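Local coordinates for protein lovastatin nonaketide synthase mokA (Monascus pilosus, PDB 6AD3) that builds the nonaketide backbone of monacolin K (lovastatin) as an iterative type I polyketide synthase, represented here by its condensation domain, at residues S345-R357 with P429-Q441. The protein carries 1 engineered substitution. Residues are numbered along the deposited sequence; the frame is centred on the assembly and turned at random.
Sequences SSDFSIGLADTNR and PAPLFQAVFDYKQ
G351 and F437 meet where strands 348-354 and 435-440 run parallel, their directions 30° apart, and three backbone hydrogen bonds join them: G351 N to A435 O (2.8 Å), F437 N to G351 O (2.9 Å) and A353 N to F437 O (2.9 Å). G351 and F437 each spend both their N-H and their C=O on the opposite strand, and the bonded stretch is short. I350, L352, A435 and F437 share one face of the sheet. There F437 has CG anti to its backbone N (chi1 180°), which lays the ring alongside L352; the two side chains point the same way, and L352 CD1 reaches the ring edge in plane, 3.7 Å from F437 CD2. I350 CG2 packs on F437 CB at 3.9 Å. Helix 327-343 covers this face, with Y331 and L332 against F437. The pair are neighbouring interior strands of the mixed six-stranded sheet in the second, C-terminal half of the V-shaped condensation-domain fold, with 371-377 flanking one strand and 468-473 the other. On the other face G351 has no side chain, and the F433 ring passes over that spot, its CD2 3.6 Å from G351 CA; the F433 ring also meets that of Y466, their planes nearly parallel. V436 CG2 lies at the edge of the F433 ring. Beyond the bonded stretch, water takes over: one molecule accepts the N-H of Q434 and lies at S349 O; a second accepts that of S349 and lies at Q434 OE1, which also accepts a hydrogen bond from the backbone N of L277. At the far end A353 CB abuts the D438 carboxylate, 3.4 Å from D438 CG, while OD2 is salt-bridged to R461, and another water bridges A353 O and Y439 N.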
ATOM      1  N   SER A 345      17.794 -18.139  -2.000  1.00 23.84           N
ATOM      2  CA  SER A 345      18.575 -16.988  -2.395  1.00 23.20           C
ATOM      3  C   SER A 345      19.312 -16.396  -1.209  1.00 24.77           C
ATOM      4  O   SER A 345      18.797 -16.379  -0.093  1.00 25.29           O
ATOM      5  CB  SER A 345      17.659 -15.925  -3.019  1.00 23.14           C
ATOM      6  OG  SER A 345      18.393 -14.754  -3.329  1.00 21.25           O
ATOM      7  N   SER A 346      20.510 -15.882  -1.456  1.00 22.19           N
ATOM      8  CA  SER A 346      21.265 -15.170  -0.432  1.00 24.55           C
ATOM      9  C   SER A 346      21.437 -13.684  -0.784  1.00 22.00           C
ATOM     10  O   SER A 346      22.155 -12.966  -0.102  1.00 22.18           O
ATOM     11  CB  SER A 346      22.633 -15.825  -0.221  1.00 25.63           C
ATOM     12  OG  SER A 346      23.331 -15.861  -1.433  1.00 36.72           O
ATOM     13  N   ASP A 347      20.756 -13.227  -1.840  1.00 18.89           N
ATOM     14  CA  ASP A 347      20.822 -11.822  -2.241  1.00 21.09           C
ATOM     15  C   ASP A 347      19.547 -11.449  -2.991  1.00 18.50           C
ATOM     16  O   ASP A 347      19.340 -11.843  -4.154  1.00 17.90           O
ATOM     17  CB  ASP A 347      22.065 -11.551  -3.090  1.00 22.10           C
ATOM     18  CG  ASP A 347      22.127 -10.124  -3.642  1.00 25.77           C
ATOM     19  OD1 ASP A 347      21.363  -9.222  -3.215  1.00 19.45           O
ATOM     20  OD2 ASP A 347      22.939  -9.915  -4.567  1.00 25.19           O
ATOM     21  N   PHE A 348      18.639 -10.800  -2.265  1.00 20.34           N
ATOM     22  CA  PHE A 348      17.407 -10.336  -2.865  1.00 17.65           C
ATOM     23  C   PHE A 348      16.919  -9.114  -2.125  1.00 17.77           C
ATOM     24  O   PHE A 348      17.390  -8.822  -1.020  1.00 16.18           O
ATOM     25  CB  PHE A 348      16.316 -11.437  -2.876  1.00 16.67           C
ATOM     26  CG  PHE A 348      15.954 -11.982  -1.514  1.00 16.70           C
ATOM     27  CD1 PHE A 348      16.736 -12.992  -0.916  1.00 17.85           C
ATOM     28  CD2 PHE A 348      14.880 -11.449  -0.770  1.00 17.05           C
ATOM     29  CE1 PHE A 348      16.379 -13.532   0.314  1.00 17.99           C
ATOM     30  CE2 PHE A 348      14.550 -11.972   0.469  1.00 17.36           C
ATOM     31  CZ  PHE A 348      15.334 -12.964   1.035  1.00 16.52           C
ATOM     32  N   SER A 349      15.919  -8.439  -2.699  1.00 16.63           N
ATOM     33  CA  SER A 349      15.464  -7.186  -2.107  1.00 16.15           C
ATOM     34  C   SER A 349      14.006  -7.227  -1.721  1.00 15.51           C
ATOM     35  O   SER A 349      13.207  -7.990  -2.288  1.00 14.98           O
ATOM     36  CB  SER A 349      15.726  -6.019  -3.078  1.00 17.57           C
ATOM     37  OG  SER A 349      17.113  -5.816  -3.295  1.00 18.21           O
ATOM     38  N   ILE A 350      13.681  -6.469  -0.686  1.00 13.95           N
ATOM     39  CA  ILE A 350      12.318  -6.345  -0.228  1.00 14.14           C
ATOM     40  C   ILE A 350      11.937  -4.877  -0.242  1.00 14.03           C
ATOM     41  O   ILE A 350      12.576  -4.049   0.422  1.00 14.08           O
ATOM     42  CB  ILE A 350      12.147  -6.884   1.203  1.00 14.16           C
ATOM     43  CG1 ILE A 350      12.568  -8.394   1.280  1.00 15.51           C
ATOM     44  CG2 ILE A 350      10.684  -6.675   1.663  1.00 14.01           C
ATOM     45  CD1 ILE A 350      12.608  -8.968   2.691  1.00 14.98           C
ATOM     46  N   GLY A 351      10.850  -4.560  -0.939  1.00 13.75           N
ATOM     47  CA  GLY A 351      10.301  -3.223  -0.910  1.00 14.56           C
ATOM     48  C   GLY A 351       9.559  -2.981   0.383  1.00 14.18           C
ATOM     49  O   GLY A 351       8.546  -3.618   0.650  1.00 12.21           O
ATOM     50  N   LEU A 352      10.086  -2.083   1.203  1.00 13.72           N
ATOM     51  CA  LEU A 352       9.440  -1.726   2.455  1.00 12.91           C
ATOM     52  C   LEU A 352       8.511  -0.534   2.244  1.00 12.79           C
ATOM     53  O   LEU A 352       8.926   0.511   1.714  1.00 13.55           O
ATOM     54  CB  LEU A 352      10.496  -1.406   3.516  1.00 14.47           C
ATOM     55  CG  LEU A 352       9.994  -0.827   4.848  1.00 17.71           C
ATOM     56  CD1 LEU A 352       9.196  -1.849   5.633  1.00 20.31           C
ATOM     57  CD2 LEU A 352      11.143  -0.314   5.710  1.00 20.01           C
ATOM     58  N   ALA A 353       7.223  -0.751   2.450  1.00 12.85           N
ATOM     59  CA  ALA A 353       6.276   0.330   2.287  1.00 13.69           C
ATOM     60  C   ALA A 353       6.585   1.414   3.312  1.00 12.47           C
ATOM     61  O   ALA A 353       6.999   1.125   4.461  1.00 14.45           O
ATOM     62  CB  ALA A 353       4.819  -0.186   2.479  1.00 14.09           C
ATOM     63  N   ASP A 354       6.446   2.678   2.897  1.00 12.84           N
ATOM     64  CA  ASP A 354       6.634   3.792   3.794  1.00 14.17           C
ATOM     65  C   ASP A 354       5.645   4.890   3.406  1.00 15.48           C
ATOM     66  O   ASP A 354       5.447   5.139   2.225  1.00 14.17           O
ATOM     67  CB  ASP A 354       8.070   4.325   3.719  1.00 14.81           C
ATOM     68  CG  ASP A 354       8.320   5.392   4.754  1.00 20.32           C
ATOM     69  OD1 ASP A 354       8.432   5.031   5.946  1.00 24.85           O
ATOM     70  OD2 ASP A 354       8.405   6.562   4.389  1.00 19.92           O
ATOM     71  N   THR A 355       5.026   5.527   4.383  1.00 12.49           N
ATOM     72  CA  THR A 355       4.052   6.570   4.087  1.00 15.60           C
ATOM     73  C   THR A 355       4.635   7.796   3.390  1.00 16.27           C
ATOM     74  O   THR A 355       3.900   8.524   2.718  1.00 12.71           O
ATOM     75  CB  THR A 355       3.351   7.094   5.340  1.00 14.22           C
ATOM     76  OG1 THR A 355       4.326   7.697   6.208  1.00 16.27           O
ATOM     77  CG2 THR A 355       2.557   6.006   6.045  1.00 18.50           C
ATOM     78  N   ASN A 356       5.919   8.048   3.588  1.00 14.62           N
ATOM     79  CA  ASN A 356       6.569   9.260   3.084  1.00 17.14           C
ATOM     80  C   ASN A 356       5.871  10.535   3.610  1.00 16.68           C
ATOM     81  O   ASN A 356       5.745  11.505   2.917  1.00 19.08           O
ATOM     82  CB  ASN A 356       6.680   9.260   1.557  1.00 16.88           C
ATOM     83  CG  ASN A 356       7.884  10.053   1.044  1.00 26.51           C
ATOM     84  OD1 ASN A 356       8.076  10.193  -0.154  1.00 26.25           O
ATOM     85  ND2 ASN A 356       8.692  10.555   1.943  1.00 32.67           N
ATOM     86  N   ARG A 357       5.392  10.474   4.840  1.00 16.12           N
ATOM     87  CA  ARG A 357       4.840  11.634   5.504  1.00 16.42           C
ATOM     88  C   ARG A 357       5.700  11.883   6.737  1.00 20.81           C
ATOM     89  O   ARG A 357       5.729  11.077   7.635  1.00 22.87           O
ATOM     90  CB  ARG A 357       3.398  11.365   5.896  1.00 17.51           C
ATOM     91  CG  ARG A 357       2.455  11.225   4.717  1.00 14.35           C
ATOM     92  CD  ARG A 357       1.134  10.645   5.156  1.00 14.95           C
ATOM     93  NE  ARG A 357       0.227  10.255   4.083  1.00 12.90           N
ATOM     94  CZ  ARG A 357      -0.844  10.952   3.725  1.00 14.17           C
ATOM     95  NH1 ARG A 357      -1.118  12.090   4.319  1.00 13.28           N
ATOM     96  NH2 ARG A 357      -1.642  10.516   2.770  1.00 14.97           N
ATOM     97  N   PRO A 429       8.835 -10.476 -13.935  1.00 22.41           N
ATOM     98  CA  PRO A 429       8.980  -9.997 -12.562  1.00 22.00           C
ATOM     99  C   PRO A 429       9.053  -8.475 -12.497  1.00 20.19           C
ATOM    100  O   PRO A 429       9.526  -7.814 -13.423  1.00 19.60           O
ATOM    101  CB  PRO A 429      10.278 -10.651 -12.084  1.00 22.29           C
ATOM    102  CG  PRO A 429      10.616 -11.681 -13.107  1.00 26.67           C
ATOM    103  CD  PRO A 429      10.026 -11.208 -14.390  1.00 24.33           C
ATOM    104  N   ALA A 430       8.634  -7.933 -11.373  1.00 17.31           N
ATOM    105  CA  ALA A 430       8.785  -6.524 -11.092  1.00 14.96           C
ATOM    106  C   ALA A 430      10.245  -6.107 -11.186  1.00 16.65           C
ATOM    107  O   ALA A 430      11.120  -6.864 -10.839  1.00 15.77           O
ATOM    108  CB  ALA A 430       8.248  -6.222  -9.730  1.00 14.49           C
ATOM    109  N   PRO A 431      10.501  -4.843 -11.590  1.00 17.67           N
ATOM    110  CA  PRO A 431      11.887  -4.329 -11.542  1.00 18.45           C
ATOM    111  C   PRO A 431      12.443  -4.215 -10.153  1.00 16.74           C
ATOM    112  O   PRO A 431      11.739  -3.769  -9.239  1.00 16.51           O
ATOM    113  CB  PRO A 431      11.793  -2.947 -12.146  1.00 18.86           C
ATOM    114  CG  PRO A 431      10.355  -2.602 -12.243  1.00 19.68           C
ATOM    115  CD  PRO A 431       9.530  -3.841 -12.036  1.00 19.20           C
ATOM    116  N   LEU A 432      13.696  -4.645 -10.004  1.00 15.85           N
ATOM    117  CA  LEU A 432      14.548  -4.367  -8.810  1.00 15.30           C
ATOM    118  C   LEU A 432      14.228  -5.201  -7.582  1.00 19.29           C
ATOM    119  O   LEU A 432      15.116  -5.755  -6.947  1.00 19.42           O
ATOM    120  CB  LEU A 432      14.549  -2.887  -8.423  1.00 16.73           C
ATOM    121  CG  LEU A 432      15.661  -2.475  -7.484  1.00 16.73           C
ATOM    122  CD1 LEU A 432      17.027  -2.632  -8.150  1.00 19.17           C
ATOM    123  CD2 LEU A 432      15.450  -1.085  -6.977  1.00 17.42           C
ATOM    124  N   PHE A 433      12.962  -5.259  -7.206  1.00 16.10           N
ATOM    125  CA  PHE A 433      12.565  -6.129  -6.105  1.00 14.27           C
ATOM    126  C   PHE A 433      11.258  -6.811  -6.433  1.00 14.93           C
ATOM    127  O   PHE A 433      10.417  -6.219  -7.116  1.00 13.63           O
ATOM    128  CB  PHE A 433      12.443  -5.347  -4.777  1.00 14.33           C
ATOM    129  CG  PHE A 433      11.596  -4.095  -4.858  1.00 12.71           C
ATOM    130  CD1 PHE A 433      12.118  -2.913  -5.386  1.00 14.56           C
ATOM    131  CD2 PHE A 433      10.257  -4.089  -4.435  1.00 12.93           C
ATOM    132  CE1 PHE A 433      11.344  -1.768  -5.475  1.00 15.43           C
ATOM    133  CE2 PHE A 433       9.491  -2.953  -4.549  1.00 14.05           C
ATOM    134  CZ  PHE A 433      10.027  -1.785  -5.068  1.00 14.77           C
ATOM    135  N   GLN A 434      11.077  -8.034  -5.910  1.00 14.03           N
ATOM    136  CA  GLN A 434       9.910  -8.852  -6.265  1.00 13.87           C
ATOM    137  C   GLN A 434       9.097  -9.242  -5.028  1.00 16.99           C
ATOM    138  O   GLN A 434       8.076  -9.893  -5.143  1.00 15.38           O
ATOM    139  CB  GLN A 434      10.332 -10.121  -7.013  1.00 14.44           C
ATOM    140  CG  GLN A 434      11.009  -9.821  -8.350  1.00 15.11           C
ATOM    141  CD  GLN A 434      12.458  -9.374  -8.236  1.00 16.85           C
ATOM    142  OE1 GLN A 434      13.280  -9.969  -7.518  1.00 16.85           O
ATOM    143  NE2 GLN A 434      12.788  -8.315  -8.958  1.00 17.37           N
ATOM    144  N   ALA A 435       9.543  -8.783  -3.877  1.00 14.83           N
ATOM    145  CA  ALA A 435       8.837  -8.951  -2.620  1.00 13.97           C
ATOM    146  C   ALA A 435       8.589  -7.582  -1.981  1.00 15.06           C
ATOM    147  O   ALA A 435       9.474  -6.712  -1.971  1.00 12.07           O
ATOM    148  CB  ALA A 435       9.683  -9.784  -1.667  1.00 14.74           C
ATOM    149  N   VAL A 436       7.430  -7.441  -1.341  1.00 13.49           N
ATOM    150  CA  VAL A 436       7.089  -6.221  -0.605  1.00 14.00           C
ATOM    151  C   VAL A 436       6.613  -6.588   0.795  1.00 15.00           C
ATOM    152  O   VAL A 436       5.923  -7.595   0.979  1.00 13.84           O
ATOM    153  CB  VAL A 436       5.996  -5.414  -1.348  1.00 14.41           C
ATOM    154  CG1 VAL A 436       5.358  -4.335  -0.463  1.00 13.90           C
ATOM    155  CG2 VAL A 436       6.562  -4.785  -2.615  1.00 13.56           C
ATOM    156  N   PHE A 437       6.898  -5.683   1.737  1.00 12.24           N
ATOM    157  CA  PHE A 437       6.454  -5.747   3.105  1.00 13.14           C
ATOM    158  C   PHE A 437       5.805  -4.412   3.470  1.00 12.23           C
ATOM    159  O   PHE A 437       6.428  -3.342   3.366  1.00 14.11           O
ATOM    160  CB  PHE A 437       7.638  -6.009   4.043  1.00 12.87           C
ATOM    161  CG  PHE A 437       7.246  -6.080   5.522  1.00 13.97           C
ATOM    162  CD1 PHE A 437       6.504  -7.138   5.993  1.00 19.68           C
ATOM    163  CD2 PHE A 437       7.579  -5.075   6.411  1.00 15.00           C
ATOM    164  CE1 PHE A 437       6.123  -7.218   7.326  1.00 22.57           C
ATOM    165  CE2 PHE A 437       7.281  -5.200   7.770  1.00 14.57           C
ATOM    166  CZ  PHE A 437       6.538  -6.252   8.219  1.00 16.99           C
ATOM    167  N   ASP A 438       4.564  -4.463   3.918  1.00 12.35           N
ATOM    168  CA  ASP A 438       3.807  -3.243   4.238  1.00 12.67           C
ATOM    169  C   ASP A 438       3.158  -3.402   5.593  1.00 12.78           C
ATOM    170  O   ASP A 438       2.227  -4.207   5.762  1.00 14.45           O
ATOM    171  CB  ASP A 438       2.753  -2.985   3.155  1.00 14.48           C
ATOM    172  CG  ASP A 438       1.942  -1.691   3.384  1.00 15.66           C
ATOM    173  OD1 ASP A 438       1.962  -1.183   4.500  1.00 15.65           O
ATOM    174  OD2 ASP A 438       1.409  -1.146   2.378  1.00 20.29           O
ATOM    175  N   TYR A 439       3.666  -2.641   6.572  1.00 12.54           N
ATOM    176  CA  TYR A 439       3.213  -2.746   7.958  1.00 14.07           C
ATOM    177  C   TYR A 439       2.658  -1.390   8.394  1.00 15.63           C
ATOM    178  O   TYR A 439       3.261  -0.343   8.138  1.00 15.24           O
ATOM    179  CB  TYR A 439       4.395  -3.127   8.851  1.00 16.08           C
ATOM    180  CG  TYR A 439       4.183  -2.968  10.339  1.00 13.73           C
ATOM    181  CD1 TYR A 439       4.274  -1.726  10.952  1.00 17.37           C
ATOM    182  CD2 TYR A 439       3.894  -4.060  11.122  1.00 17.29           C
ATOM    183  CE1 TYR A 439       4.130  -1.586  12.326  1.00 16.58           C
ATOM    184  CE2 TYR A 439       3.797  -3.938  12.512  1.00 19.24           C
ATOM    185  CZ  TYR A 439       3.951  -2.689  13.095  1.00 17.69           C
ATOM    186  OH  TYR A 439       3.746  -2.549  14.467  1.00 20.55           O
ATOM    187  N   LYS A 440       1.487  -1.431   8.978  1.00 14.11           N
ATOM    188  CA  LYS A 440       0.885  -0.245   9.590  1.00 17.72           C
ATOM    189  C   LYS A 440       0.313  -0.519  10.986  1.00 20.03           C
ATOM    190  O   LYS A 440      -0.047  -1.656  11.315  1.00 19.81           O
ATOM    191  CB  LYS A 440      -0.166   0.333   8.658  1.00 17.96           C
ATOM    192  CG  LYS A 440      -1.486  -0.412   8.683  1.00 20.44           C
ATOM    193  CD  LYS A 440      -2.485   0.200   7.724  1.00 27.37           C
ATOM    194  CE  LYS A 440      -3.775  -0.627   7.785  1.00 28.28           C
ATOM    195  NZ  LYS A 440      -4.835  -0.081   6.947  1.00 32.70           N
ATOM    196  N   GLN A 441       0.348   0.524  11.842  1.00 18.10           N
ATOM    197  CA  GLN A 441      -0.006   0.414  13.252  1.00 22.95           C
ATOM    198  C   GLN A 441      -1.193   1.281  13.707  1.00 28.21           C
ATOM    199  O   GLN A 441      -1.523   1.285  14.869  1.00 29.14           O
ATOM    200  CB  GLN A 441       1.201   0.872  14.065  1.00 27.10           C
ATOM    201  CG  GLN A 441       1.877  -0.179  14.836  1.00 35.78           C
ATOM    202  CD  GLN A 441       2.949   0.427  15.748  1.00 32.51           C
ATOM    203  OE1 GLN A 441       3.056   0.068  16.894  1.00 47.40           O
ATOM    204  NE2 GLN A 441       3.712   1.379  15.221  1.00 36.13           N
TER
HETATM  205  O   HOH W   1      13.011  -9.570  -4.393  1.00 16.90           O
HETATM  206  O   HOH W   2      15.463  -9.253  -5.674  1.00 20.69           O
HETATM  207  O   HOH W   3      17.352  -7.051  -6.153  1.00 33.81           O
HETATM  208  O   HOH W   4       5.805  -0.660   6.157  1.00 21.08           O